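Local coordinates for protein phosphoribosyltransferase (PDB 1WD5) that is a predicted type I phosphoribosyltransferase, a family of glycosyltransferases, whose own substrate and activity are not established, at residues A[11-16]-A[171-176]. Sequence-based numbering, arbitrary orientation.
Sequences ALLAEA and EVVALS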
loop_
_atom_site.group_PDB
_atom_site.type_symbol
_atom_site.label_atom_id
_atom_site.label_comp_id
_atom_site.label_asym_id
_atom_site.label_seq_id
_atom_site.Cartn_x
_atom_site.Cartn_y
_atom_site.Cartn_z
ATOM N N ALA A 11 -11.730 11.404 1.983
ATOM C CA ALA A 11 -12.653 12.190 1.172
ATOM C C ALA A 11 -11.867 13.173 0.310
ATOM O O ALA A 11 -12.107 13.284 -0.888
ATOM C CB ALA A 11 -13.640 12.949 2.079
ATOM N N LEU A 12 -10.924 13.882 0.924
ATOM C CA LEU A 12 -10.106 14.852 0.195
ATOM C C LEU A 12 -9.240 14.167 -0.851
ATOM O O LEU A 12 -8.979 14.725 -1.920
ATOM C CB LEU A 12 -9.203 15.628 1.162
ATOM C CG LEU A 12 -9.895 16.596 2.115
ATOM C CD1 LEU A 12 -8.880 17.151 3.108
ATOM C CD2 LEU A 12 -10.540 17.728 1.311
ATOM N N LEU A 13 -8.790 12.956 -0.544
ATOM C CA LEU A 13 -7.944 12.218 -1.473
ATOM C C LEU A 13 -8.754 11.794 -2.692
ATOM O O LEU A 13 -8.277 11.873 -3.829
ATOM C CB LEU A 13 -7.348 10.987 -0.785
ATOM C CG LEU A 13 -6.170 10.329 -1.499
ATOM C CD1 LEU A 13 -5.056 11.354 -1.702
ATOM C CD2 LEU A 13 -5.662 9.148 -0.675
ATOM N N ALA A 14 -9.982 11.339 -2.453
ATOM C CA ALA A 14 -10.858 10.914 -3.542
ATOM C C ALA A 14 -11.131 12.092 -4.476
ATOM O O ALA A 14 -11.226 11.923 -5.692
ATOM C CB ALA A 14 -12.170 10.383 -2.983
ATOM N N GLU A 15 -11.255 13.282 -3.901
ATOM C CA GLU A 15 -11.506 14.491 -4.679
ATOM C C GLU A 15 -10.289 14.851 -5.541
ATOM O O GLU A 15 -10.431 15.293 -6.680
ATOM C CB GLU A 15 -11.872 15.647 -3.734
ATOM C CG GLU A 15 -13.327 15.604 -3.259
ATOM C CD GLU A 15 -13.565 16.362 -1.962
ATOM O OE1 GLU A 15 -12.773 17.270 -1.629
ATOM O OE2 GLU A 15 -14.563 16.054 -1.273
ATOM N N ALA A 16 -9.092 14.652 -5.002
ATOM C CA ALA A 16 -7.874 14.947 -5.754
ATOM C C ALA A 16 -7.692 13.935 -6.888
ATOM O O ALA A 16 -7.058 14.232 -7.903
ATOM C CB ALA A 16 -6.659 14.910 -4.824
ATOM N N GLU A 171 2.945 7.359 -10.851
ATOM C CA GLU A 171 2.268 8.631 -10.676
ATOM C C GLU A 171 1.925 8.699 -9.193
ATOM O O GLU A 171 1.465 7.715 -8.607
ATOM C CB GLU A 171 0.983 8.682 -11.503
ATOM C CG GLU A 171 0.363 10.071 -11.554
ATOM C CD GLU A 171 -0.984 10.094 -12.248
ATOM O OE1 GLU A 171 -1.170 9.353 -13.237
ATOM O OE2 GLU A 171 -1.856 10.868 -11.809
ATOM N N VAL A 172 2.170 9.848 -8.584
ATOM C CA VAL A 172 1.887 10.021 -7.171
ATOM C C VAL A 172 0.954 11.192 -6.926
ATOM O O VAL A 172 1.132 12.272 -7.494
ATOM C CB VAL A 172 3.178 10.269 -6.364
ATOM C CG1 VAL A 172 2.829 10.671 -4.938
ATOM C CG2 VAL A 172 4.042 9.011 -6.362
ATOM N N VAL A 173 -0.043 10.963 -6.081
ATOM C CA VAL A 173 -0.997 11.991 -5.706
ATOM C C VAL A 173 -0.886 12.143 -4.193
ATOM O O VAL A 173 -1.305 11.263 -3.441
ATOM C CB VAL A 173 -2.441 11.593 -6.078
ATOM C CG1 VAL A 173 -3.418 12.639 -5.565
ATOM C CG2 VAL A 173 -2.567 11.462 -7.590
ATOM N N ALA A 174 -0.299 13.251 -3.755
ATOM C CA ALA A 174 -0.125 13.520 -2.331
ATOM C C ALA A 174 -0.774 14.857 -2.014
ATOM O O ALA A 174 -0.500 15.853 -2.681
ATOM C CB ALA A 174 1.358 13.557 -1.982
ATOM N N LEU A 175 -1.635 14.877 -1.000
ATOM C CA LEU A 175 -2.333 16.099 -0.616
ATOM C C LEU A 175 -1.404 17.099 0.052
ATOM O O LEU A 175 -1.565 18.311 -0.098
ATOM C CB LEU A 175 -3.488 15.773 0.334
ATOM C CG LEU A 175 -4.568 14.828 -0.190
ATOM C CD1 LEU A 175 -5.666 14.678 0.865
ATOM C CD2 LEU A 175 -5.139 15.374 -1.488
ATOM N N SER A 176 -0.430 16.584 0.790
ATOM C CA SER A 176 0.516 17.429 1.499
ATOM C C SER A 176 1.885 16.772 1.591
ATOM O O SER A 176 1.997 15.575 1.866
ATOM C CB SER A 176 -0.013 17.723 2.905
ATOM O OG SER A 176 1.009 18.252 3.730
#
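L175 lays its forked end on helix 6-17, against L12, L13 and A16. One branch, CD1, lies against CB of L12 at 3.7 Å; the other, CD2, meets the methyl CB of A16, also at 3.7 Å. The fork thus spans one turn of the helix, and CD2 also comes within 3.9 Å of the L12 carbonyl O. L13 comes in from the side of the sheet: its side chain, with CG turned trans to the backbone N (chi1 -165°), extends toward the strand and sets CD1 3.8 Å from CG of L175. Two residues back along the strand, V173 adds a lighter touch, its CG1 4.0 Å from CB of A16. No hydrogen bond joins the two segments; the side chains meet by apolar packing. L13, the buried one of the five, also packs on A154 of strand 150-155 and V37 of helix 33-45, while F3 touches both L12 and L175, and L20 touches V173. Strand 171-174 is an edge strand of the sheet, parallel to its neighbour 150-155. Helix 6-17 packs on the end of this edge strand and the corner that follows, an alpha/beta layer contact in the Rossmann-like fold of type I phosphoribosyltransferases.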